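Synaptic vesicle membrane protein VAT-1 homolog-like (Homo sapiens, PDB 4A27) probably acts as an oxidoreductase of the quinone oxidoreductase subfamily within the zinc-containing alcohol dehydrogenase family, with its substrate not established. Local coordinates at residues Met4-Leu9 with Ala96-Val101; Ala10-Leu15 with Pro58-Val63; Ser226-Leu231 with Glu271-Ala276. One frame throughout, in Å; residues are numbered along the deposited sequence.

Contact 1: Met4-Leu9 with Ala96-Val101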
loop_
_atom_site.group_PDB
_atom_site.type_symbol
_atom_site.label_atom_id
_atom_site.label_comp_id
_atom_site.label_asym_id
_atom_site.label_seq_id
_atom_site.Cartn_x
_atom_site.Cartn_y
_atom_site.Cartn_z
ATOM N N MET A 4 -14.147 -39.899 -17.179
ATOM C CA MET A 4 -12.743 -39.460 -17.064
ATOM C C MET A 4 -12.232 -39.882 -15.696
ATOM O O MET A 4 -13.044 -40.125 -14.815
ATOM C CB MET A 4 -12.640 -37.944 -17.195
ATOM C CG MET A 4 -13.498 -37.160 -16.183
ATOM S SD MET A 4 -13.035 -35.418 -16.134
ATOM C CE MET A 4 -13.658 -34.737 -14.559
ATOM N N ARG A 5 -10.909 -39.957 -15.522
ATOM C CA ARG A 5 -10.302 -40.196 -14.189
ATOM C C ARG A 5 -10.079 -38.884 -13.483
ATOM O O ARG A 5 -9.803 -37.863 -14.116
ATOM C CB ARG A 5 -8.947 -40.908 -14.276
ATOM C CG ARG A 5 -8.967 -42.243 -15.019
ATOM C CD ARG A 5 -7.895 -43.207 -14.473
ATOM N NE ARG A 5 -6.534 -42.726 -14.696
ATOM C CZ ARG A 5 -5.473 -43.066 -13.961
ATOM N NH1 ARG A 5 -5.584 -43.888 -12.920
ATOM N NH2 ARG A 5 -4.282 -42.574 -14.278
ATOM N N ALA A 6 -10.246 -38.894 -12.167
ATOM C CA ALA A 6 -10.096 -37.730 -11.367
ATOM C C ALA A 6 -9.677 -38.124 -9.956
ATOM O O ALA A 6 -9.788 -39.289 -9.575
ATOM C CB ALA A 6 -11.403 -36.939 -11.339
ATOM N N VAL A 7 -9.092 -37.167 -9.230
ATOM C CA VAL A 7 -8.807 -37.346 -7.816
ATOM C C VAL A 7 -10.053 -36.830 -7.098
ATOM O O VAL A 7 -10.546 -35.750 -7.408
ATOM C CB VAL A 7 -7.573 -36.570 -7.344
ATOM C CG1 VAL A 7 -7.396 -36.730 -5.824
ATOM C CG2 VAL A 7 -6.314 -37.032 -8.081
ATOM N N VAL A 8 -10.580 -37.638 -6.185
ATOM C CA VAL A 8 -11.715 -37.258 -5.375
ATOM C C VAL A 8 -11.281 -37.179 -3.906
ATOM O O VAL A 8 -10.507 -38.023 -3.426
ATOM C CB VAL A 8 -12.879 -38.269 -5.508
ATOM C CG1 VAL A 8 -14.160 -37.637 -4.911
ATOM C CG2 VAL A 8 -13.091 -38.643 -6.937
ATOM N N LEU A 9 -11.764 -36.146 -3.225
ATOM C CA LEU A 9 -11.665 -36.048 -1.778
ATOM C C LEU A 9 -12.960 -36.641 -1.209
ATOM O O LEU A 9 -14.025 -36.046 -1.360
ATOM C CB LEU A 9 -11.508 -34.591 -1.350
ATOM C CG LEU A 9 -11.365 -34.300 0.131
ATOM C CD1 LEU A 9 -10.133 -34.967 0.704
ATOM C CD2 LEU A 9 -11.359 -32.803 0.336
ATOM N N ALA A 96 -9.723 -29.059 -10.785
ATOM C CA ALA A 96 -8.549 -29.106 -11.642
ATOM C C ALA A 96 -7.886 -30.489 -11.694
ATOM O O ALA A 96 -7.294 -30.811 -12.709
ATOM C CB ALA A 96 -7.529 -28.054 -11.223
ATOM N N TRP A 97 -7.969 -31.297 -10.635
ATOM C CA TRP A 97 -7.284 -32.594 -10.623
ATOM C C TRP A 97 -8.038 -33.719 -11.343
ATOM O O TRP A 97 -8.391 -34.728 -10.739
ATOM C CB TRP A 97 -6.950 -33.040 -9.192
ATOM C CG TRP A 97 -6.030 -32.100 -8.479
ATOM C CD1 TRP A 97 -5.368 -31.018 -9.018
ATOM C CD2 TRP A 97 -5.584 -32.194 -7.121
ATOM N NE1 TRP A 97 -4.583 -30.422 -8.063
ATOM C CE2 TRP A 97 -4.708 -31.104 -6.889
ATOM C CE3 TRP A 97 -5.893 -33.054 -6.057
ATOM C CZ2 TRP A 97 -4.108 -30.868 -5.649
ATOM C CZ3 TRP A 97 -5.306 -32.831 -4.839
ATOM C CH2 TRP A 97 -4.425 -31.734 -4.636
ATOM N N ALA A 98 -8.210 -33.556 -12.645
ATOM C CA ALA A 98 -8.972 -34.479 -13.480
ATOM C C ALA A 98 -8.417 -34.392 -14.899
ATOM O O ALA A 98 -7.695 -33.443 -15.248
ATOM C CB ALA A 98 -10.468 -34.136 -13.457
ATOM N N GLU A 99 -8.728 -35.393 -15.706
ATOM C CA GLU A 99 -8.294 -35.435 -17.087
ATOM C C GLU A 99 -8.909 -34.338 -17.936
ATOM O O GLU A 99 -8.322 -33.944 -18.949
ATOM C CB GLU A 99 -8.592 -36.829 -17.694
ATOM C CG GLU A 99 -7.672 -37.901 -17.125
ATOM C CD GLU A 99 -7.944 -39.319 -17.622
ATOM O OE1 GLU A 99 -9.126 -39.716 -17.751
ATOM O OE2 GLU A 99 -6.950 -40.041 -17.846
ATOM N N VAL A 100 -10.108 -33.883 -17.566
ATOM C CA VAL A 100 -10.814 -32.819 -18.291
ATOM C C VAL A 100 -11.472 -31.840 -17.325
ATOM O O VAL A 100 -11.979 -32.227 -16.251
ATOM C CB VAL A 100 -11.917 -33.399 -19.266
ATOM C CG1 VAL A 100 -12.596 -32.303 -20.045
ATOM C CG2 VAL A 100 -11.326 -34.425 -20.259
ATOM N N VAL A 101 -11.431 -30.569 -17.729
ATOM C CA VAL A 101 -11.853 -29.423 -16.937
ATOM C C VAL A 101 -12.618 -28.453 -17.830
ATOM O O VAL A 101 -12.192 -28.150 -18.945
ATOM C CB VAL A 101 -10.587 -28.704 -16.302
ATOM C CG1 VAL A 101 -10.801 -27.242 -16.104
ATOM C CG2 VAL A 101 -10.191 -29.369 -14.965
HETATM O O HOH W 1 -4.584 -40.895 -16.249
#

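Contact 2: Ala10-Leu15 with Pro58-Val63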
loop_
_atom_site.group_PDB
_atom_site.type_symbol
_atom_site.label_atom_id
_atom_site.label_comp_id
_atom_site.label_asym_id
_atom_site.label_seq_id
_atom_site.Cartn_x
_atom_site.Cartn_y
_atom_site.Cartn_z
ATOM N N ALA A 10 -12.860 -37.822 -0.593
ATOM C CA ALA A 10 -14.046 -38.567 -0.121
ATOM C C ALA A 10 -14.752 -37.828 1.008
ATOM O O ALA A 10 -15.960 -37.633 0.964
ATOM C CB ALA A 10 -13.643 -39.949 0.331
ATOM N N GLY A 11 -13.975 -37.412 2.002
ATOM C CA GLY A 11 -14.411 -36.428 2.995
ATOM C C GLY A 11 -13.195 -35.695 3.554
ATOM O O GLY A 11 -12.058 -36.007 3.201
ATOM N N PHE A 12 -13.417 -34.711 4.415
ATOM C CA PHE A 12 -12.302 -34.000 5.051
ATOM C C PHE A 12 -11.615 -34.895 6.076
ATOM O O PHE A 12 -12.254 -35.738 6.698
ATOM C CB PHE A 12 -12.778 -32.721 5.732
ATOM C CG PHE A 12 -13.460 -31.764 4.804
ATOM C CD1 PHE A 12 -12.786 -31.261 3.699
ATOM C CD2 PHE A 12 -14.770 -31.352 5.041
ATOM C CE1 PHE A 12 -13.399 -30.364 2.840
ATOM C CE2 PHE A 12 -15.396 -30.459 4.183
ATOM C CZ PHE A 12 -14.704 -29.957 3.078
ATOM N N GLY A 13 -10.312 -34.691 6.248
ATOM C CA GLY A 13 -9.479 -35.556 7.079
ATOM C C GLY A 13 -8.035 -35.526 6.589
ATOM O O GLY A 13 -7.605 -34.558 5.965
ATOM N N GLY A 14 -7.286 -36.592 6.861
ATOM C CA GLY A 14 -5.885 -36.684 6.449
ATOM C C GLY A 14 -5.715 -37.237 5.043
ATOM O O GLY A 14 -6.691 -37.374 4.279
ATOM N N LEU A 15 -4.469 -37.579 4.716
ATOM C CA LEU A 15 -4.096 -38.002 3.356
ATOM C C LEU A 15 -4.990 -39.104 2.798
ATOM O O LEU A 15 -5.306 -39.099 1.599
ATOM C CB LEU A 15 -2.627 -38.454 3.317
ATOM C CG LEU A 15 -1.567 -37.341 3.463
ATOM C CD1 LEU A 15 -0.145 -37.925 3.662
ATOM C CD2 LEU A 15 -1.575 -36.363 2.253
ATOM N N PRO A 58 -16.638 -26.285 0.786
ATOM C CA PRO A 58 -17.580 -26.872 -0.177
ATOM C C PRO A 58 -17.939 -28.288 0.226
ATOM O O PRO A 58 -17.278 -28.873 1.081
ATOM C CB PRO A 58 -16.790 -26.883 -1.488
ATOM C CG PRO A 58 -15.387 -27.016 -1.061
ATOM C CD PRO A 58 -15.252 -26.331 0.284
ATOM N N LYS A 59 -18.987 -28.830 -0.381
ATOM C CA LYS A 59 -19.473 -30.139 -0.006
ATOM C C LYS A 59 -18.502 -31.203 -0.532
ATOM O O LYS A 59 -17.900 -31.033 -1.594
ATOM C CB LYS A 59 -20.894 -30.352 -0.541
ATOM N N THR A 60 -18.315 -32.265 0.244
ATOM C CA THR A 60 -17.622 -33.449 -0.228
ATOM C C THR A 60 -18.690 -34.440 -0.634
ATOM O O THR A 60 -19.794 -34.376 -0.102
ATOM C CB THR A 60 -16.664 -34.079 0.864
ATOM O OG1 THR A 60 -17.397 -34.385 2.063
ATOM C CG2 THR A 60 -15.484 -33.138 1.174
ATOM N N PRO A 61 -18.375 -35.372 -1.554
ATOM C CA PRO A 61 -17.096 -35.543 -2.276
ATOM C C PRO A 61 -16.843 -34.404 -3.249
ATOM O O PRO A 61 -17.787 -33.729 -3.670
ATOM C CB PRO A 61 -17.277 -36.860 -3.035
ATOM C CG PRO A 61 -18.771 -37.071 -3.102
ATOM C CD PRO A 61 -19.287 -36.499 -1.804
ATOM N N LEU A 62 -15.574 -34.167 -3.565
ATOM C CA LEU A 62 -15.190 -33.066 -4.438
ATOM C C LEU A 62 -13.868 -33.353 -5.117
ATOM O O LEU A 62 -13.064 -34.130 -4.630
ATOM C CB LEU A 62 -15.121 -31.744 -3.672
ATOM C CG LEU A 62 -14.058 -31.484 -2.596
ATOM C CD1 LEU A 62 -12.760 -31.027 -3.200
ATOM C CD2 LEU A 62 -14.597 -30.414 -1.661
ATOM N N VAL A 63 -13.673 -32.746 -6.276
ATOM C CA VAL A 63 -12.419 -32.873 -7.002
ATOM C C VAL A 63 -11.616 -31.603 -6.606
ATOM O O VAL A 63 -12.086 -30.472 -6.801
ATOM C CB VAL A 63 -12.677 -32.991 -8.514
ATOM C CG1 VAL A 63 -11.311 -33.097 -9.308
ATOM C CG2 VAL A 63 -13.626 -34.195 -8.843
#

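Contact 3: Ser226-Leu231 with Glu271-Ala276. With EDO (1,2-ethanediol), chain C.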
loop_
_atom_site.group_PDB
_atom_site.type_symbol
_atom_site.label_atom_id
_atom_site.label_comp_id
_atom_site.label_asym_id
_atom_site.label_seq_id
_atom_site.Cartn_x
_atom_site.Cartn_y
_atom_site.Cartn_z
ATOM N N SER A 226 8.167 -5.353 13.027
ATOM C CA SER A 226 9.343 -4.670 13.565
ATOM C C SER A 226 10.441 -4.520 12.511
ATOM O O SER A 226 11.387 -3.751 12.685
ATOM C CB SER A 226 9.910 -5.467 14.759
ATOM N N LEU A 227 10.325 -5.278 11.427
ATOM C CA LEU A 227 11.315 -5.273 10.360
ATOM C C LEU A 227 11.126 -4.095 9.350
ATOM O O LEU A 227 12.009 -3.785 8.557
ATOM C CB LEU A 227 11.199 -6.611 9.620
ATOM C CG LEU A 227 11.857 -7.906 10.083
ATOM C CD1 LEU A 227 13.288 -7.996 9.526
ATOM C CD2 LEU A 227 11.789 -8.043 11.609
ATOM N N LEU A 228 9.967 -3.465 9.354
ATOM C CA LEU A 228 9.640 -2.461 8.305
ATOM C C LEU A 228 10.248 -1.073 8.477
ATOM O O LEU A 228 10.168 -0.471 9.555
ATOM C CB LEU A 228 8.129 -2.276 8.231
ATOM C CG LEU A 228 7.328 -3.414 7.649
ATOM C CD1 LEU A 228 5.854 -3.145 8.003
ATOM C CD2 LEU A 228 7.562 -3.533 6.140
ATOM N N LYS A 229 10.848 -0.545 7.406
ATOM C CA LYS A 229 11.180 0.864 7.342
ATOM C C LYS A 229 9.873 1.697 7.487
ATOM O O LYS A 229 8.783 1.156 7.371
ATOM C CB LYS A 229 11.839 1.212 5.996
ATOM C CG LYS A 229 13.225 0.655 5.726
ATOM C CD LYS A 229 13.774 1.316 4.445
ATOM C CE LYS A 229 14.873 0.486 3.752
ATOM N NZ LYS A 229 14.961 0.820 2.259
ATOM N N PRO A 230 9.982 3.020 7.782
ATOM C CA PRO A 230 8.844 3.903 7.660
ATOM C C PRO A 230 8.269 3.874 6.243
ATOM O O PRO A 230 9.028 3.818 5.268
ATOM C CB PRO A 230 9.433 5.313 7.961
ATOM C CG PRO A 230 10.688 5.055 8.710
ATOM C CD PRO A 230 11.200 3.730 8.218
ATOM N N LEU A 231 6.945 3.931 6.160
ATOM C CA LEU A 231 6.164 3.755 4.931
ATOM C C LEU A 231 6.269 2.351 4.349
ATOM O O LEU A 231 5.860 2.135 3.259
ATOM C CB LEU A 231 6.540 4.787 3.859
ATOM C CG LEU A 231 6.359 6.228 4.379
ATOM C CD1 LEU A 231 6.744 7.266 3.328
ATOM C CD2 LEU A 231 4.907 6.403 4.845
ATOM N N GLU A 271 3.690 4.684 13.736
ATOM C CA GLU A 271 4.872 4.133 13.096
ATOM C C GLU A 271 4.900 4.304 11.587
ATOM O O GLU A 271 5.881 3.933 10.940
ATOM C CB GLU A 271 5.042 2.678 13.490
ATOM C CG GLU A 271 5.171 2.550 15.005
ATOM C CD GLU A 271 5.283 1.146 15.508
ATOM O OE1 GLU A 271 5.552 0.238 14.694
ATOM O OE2 GLU A 271 5.112 0.960 16.732
ATOM N N ASN A 272 3.830 4.853 11.015
ATOM C CA ASN A 272 3.764 5.039 9.578
ATOM C C ASN A 272 3.941 3.777 8.755
ATOM O O ASN A 272 4.761 3.720 7.798
ATOM C CB ASN A 272 4.794 6.077 9.133
ATOM C CG ASN A 272 4.392 7.449 9.529
ATOM O OD1 ASN A 272 3.333 7.934 9.116
ATOM N ND2 ASN A 272 5.236 8.099 10.325
ATOM N N LYS A 273 3.149 2.781 9.099
ATOM C CA LYS A 273 3.227 1.498 8.417
ATOM C C LYS A 273 1.899 1.029 7.821
ATOM O O LYS A 273 0.839 1.553 8.151
ATOM C CB LYS A 273 3.809 0.481 9.376
ATOM C CG LYS A 273 5.327 0.612 9.477
ATOM C CD LYS A 273 5.872 0.031 10.778
ATOM C CE LYS A 273 7.365 0.412 10.975
ATOM N NZ LYS A 273 8.054 -0.409 12.051
ATOM N N VAL A 274 2.034 0.091 6.887
ATOM C CA VAL A 274 0.994 -0.429 6.038
ATOM C C VAL A 274 0.907 -1.933 6.269
ATOM O O VAL A 274 1.914 -2.643 6.234
ATOM C CB VAL A 274 1.360 -0.221 4.546
ATOM C CG1 VAL A 274 0.226 -0.616 3.642
ATOM C CG2 VAL A 274 1.743 1.215 4.300
ATOM N N ILE A 275 -0.312 -2.420 6.481
ATOM C CA ILE A 275 -0.558 -3.848 6.541
ATOM C C ILE A 275 -1.609 -4.227 5.548
ATOM O O ILE A 275 -2.634 -3.576 5.473
ATOM C CB ILE A 275 -1.038 -4.230 7.910
ATOM C CG1 ILE A 275 0.091 -3.978 8.913
ATOM C CG2 ILE A 275 -1.434 -5.713 7.943
ATOM C CD1 ILE A 275 -0.382 -3.876 10.382
ATOM N N ALA A 276 -1.370 -5.321 4.837
ATOM C CA ALA A 276 -2.249 -5.798 3.797
ATOM C C ALA A 276 -2.402 -7.309 3.889
ATOM O O ALA A 276 -1.529 -8.013 4.397
ATOM C CB ALA A 276 -1.685 -5.439 2.439
HETATM C C1 EDO C . 6.565 0.423 0.106
HETATM O O1 EDO C . 5.852 0.316 1.354
HETATM C C2 EDO C . 5.772 -0.267 -0.981
HETATM O O2 EDO C . 5.444 0.608 -2.077
#

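Contact 1: Met4-Leu9 with Ala96-Val101
The carboxylate of E99 takes the backbone N-H of R5, with N to OE1 at 2.9 Å and an almost straight bond (177°). The donor comes from above the carboxylate plane. R5 returns the grip through its own carbonyl: E99 N reaches R5 O at 3.1 Å. The extended side chain of E99 reaches across to strand 4-9 and sets its carboxylate beside R5 N. Its other oxygen, OE2, lies at the edge of the R5 guanidinium, near its plane; the two planes are 71° apart. R5 NE and E99 OE2 are 4.2 Å apart, too far for a salt bridge. Water 1 joins the groups instead, accepting from R5 NH2 and donating to E99 OE2. The salt bridge of R5 is made by NH1 to E320. An alanine in place of E99 would probably leave the R5 N-H without its acceptor and the bridging water without one of its two mates. Further along, V7 N binds W97 O at 3.0 Å, while V7 CG1 meets the edge of the indole at CE3. A6 and A98 touch through their CB atoms. With CG between the backbone N and the carbonyl carbon (chi1 56°) and the chain extended beyond, the M4 thioether reaches the second segment: CE packs tightly on A98 CB, and SD lies 3.9 Å from V100 CB. The two segments run antiparallel and share a single beta bridge, A6 with A98. W97 centres an inverse gamma turn, and the arrangement joins strand 4-9, which pairs with 18-23, to the turn leading into strand 100-104 of the GroES-like fold.

Contact 2: Ala10-Leu15 with Pro58-Val63
A10 and P61 face each other with CA atoms 4.8 Å apart, and the touching parts of the two loops run roughly opposite ways, 141° between their directions. A cis peptide bond precedes P61. No hydrogen bond joins segments 10-15 and 58-63. T60 and F12 carry most of the contact; T60 points toward the first loop. Its methyl CG2 lies over one face of the F12 ring, 3.9 Å from the centroid and 14° off the normal. This is a CH-pi contact, slightly offset toward the rim. The methyl is placed there because CG2 is anti to the carbonyl carbon of T60, while OG1 stands between the backbone N and that carbon (chi1 56°). OG1 is turned to the neighbouring backbone and comes within 3.7 Å of G11 CA. T60 CB rests against the carbonyl of A10, 3.6 Å from its O. The F12 ring is also met at its edge: P58 O lies near the ring plane, 3.4 Å from CZ. F12 therefore has a methyl over a face and a carbonyl oxygen at its rim. Nearby, F12 packs on P57 and P58 packs on Y94, so the proline-rich loop and the ring form one patch near the surface. The carbonyl of G13 makes a weak hydrogen bond to R50. Within the two segments the contact rests on van der Waals and CH-pi contacts. A polar tie comes from next door, where L9 N probably bonds to L62 O. The slight positive charge of the ring-edge hydrogens probably suits the P58 carbonyl.

Contact 3: Ser226-Leu231 with Glu271-Ala276
K273 reaches across to the carbonyl of L228 at the rim of the parallel sheet of the Rossmann-type nucleotide-binding fold of the medium-chain dehydrogenases. Strand 274-278 is the outermost strand of that sheet within this chain, next to strand 232-237. The chain turns a corner at P230 and L231 before it enters strand 232-237. Backbone bonding holds this corner. L231 N donates to N272 O at 2.7 Å, with a bent N-H...O angle of 140°. L231 has positive phi, as does N272, the first residue to leave helical angles after helix 265-271.

K273 has CG anti to its carbonyl carbon (chi1 -79°), and the chain is extended from there. This lays its aliphatic part across L228. The ammonium group then makes a weak hydrogen bond to L228 O, 3.3 Å from NZ, and a second weak one to L225 O. E271 OE1 is a further, long salt-bridge partner of NZ at 3.7 Å. Several weak or long contacts share this one ammonium group. K229 turns away from the contact and forms a salt bridge with D210.

Apolar contact backs up the lysine. K273 CE lies 3.9 Å from L228 CB, and L228 CD1 comes near K273 CG. L228 also packs on Y234 and V212.

The second subunit covers this edge. N272 is hydrogen-bonded through ND2 to Q287 of the second subunit and through OD1 to S279 N of the second subunit. V274, I275 and A276 pair antiparallel with a strand of that chain, so the sheet continues through the dimer interface. A 1,2-ethanediol, probably from the crystallisation liquor, donates from its O1 to L231 O at 2.6 Å.

In the fold
From the N terminus, strand 4-9 is the first partner of contact 1, which closes a long loop when the chain returns at 96-101. Contact 2 is nested inside that loop: segment 10-15 follows directly on strand 4-9, and its partner, the loop segment 58-63, comes before strand 67-75. The two touch, since L9 N probably bonds to L62 O, and their centres are about 13 Å apart. Together they tie strand 4-9 and the loop after it to the loops before strands 67-75 and 100-104. Contact 3 opens only after both have closed. It joins 226-231 to 271-276 at the dimer edge of the Rossmann-type sheet, with its centre about 43 Å from that of contact 1, on the opposite side of the chain's centre.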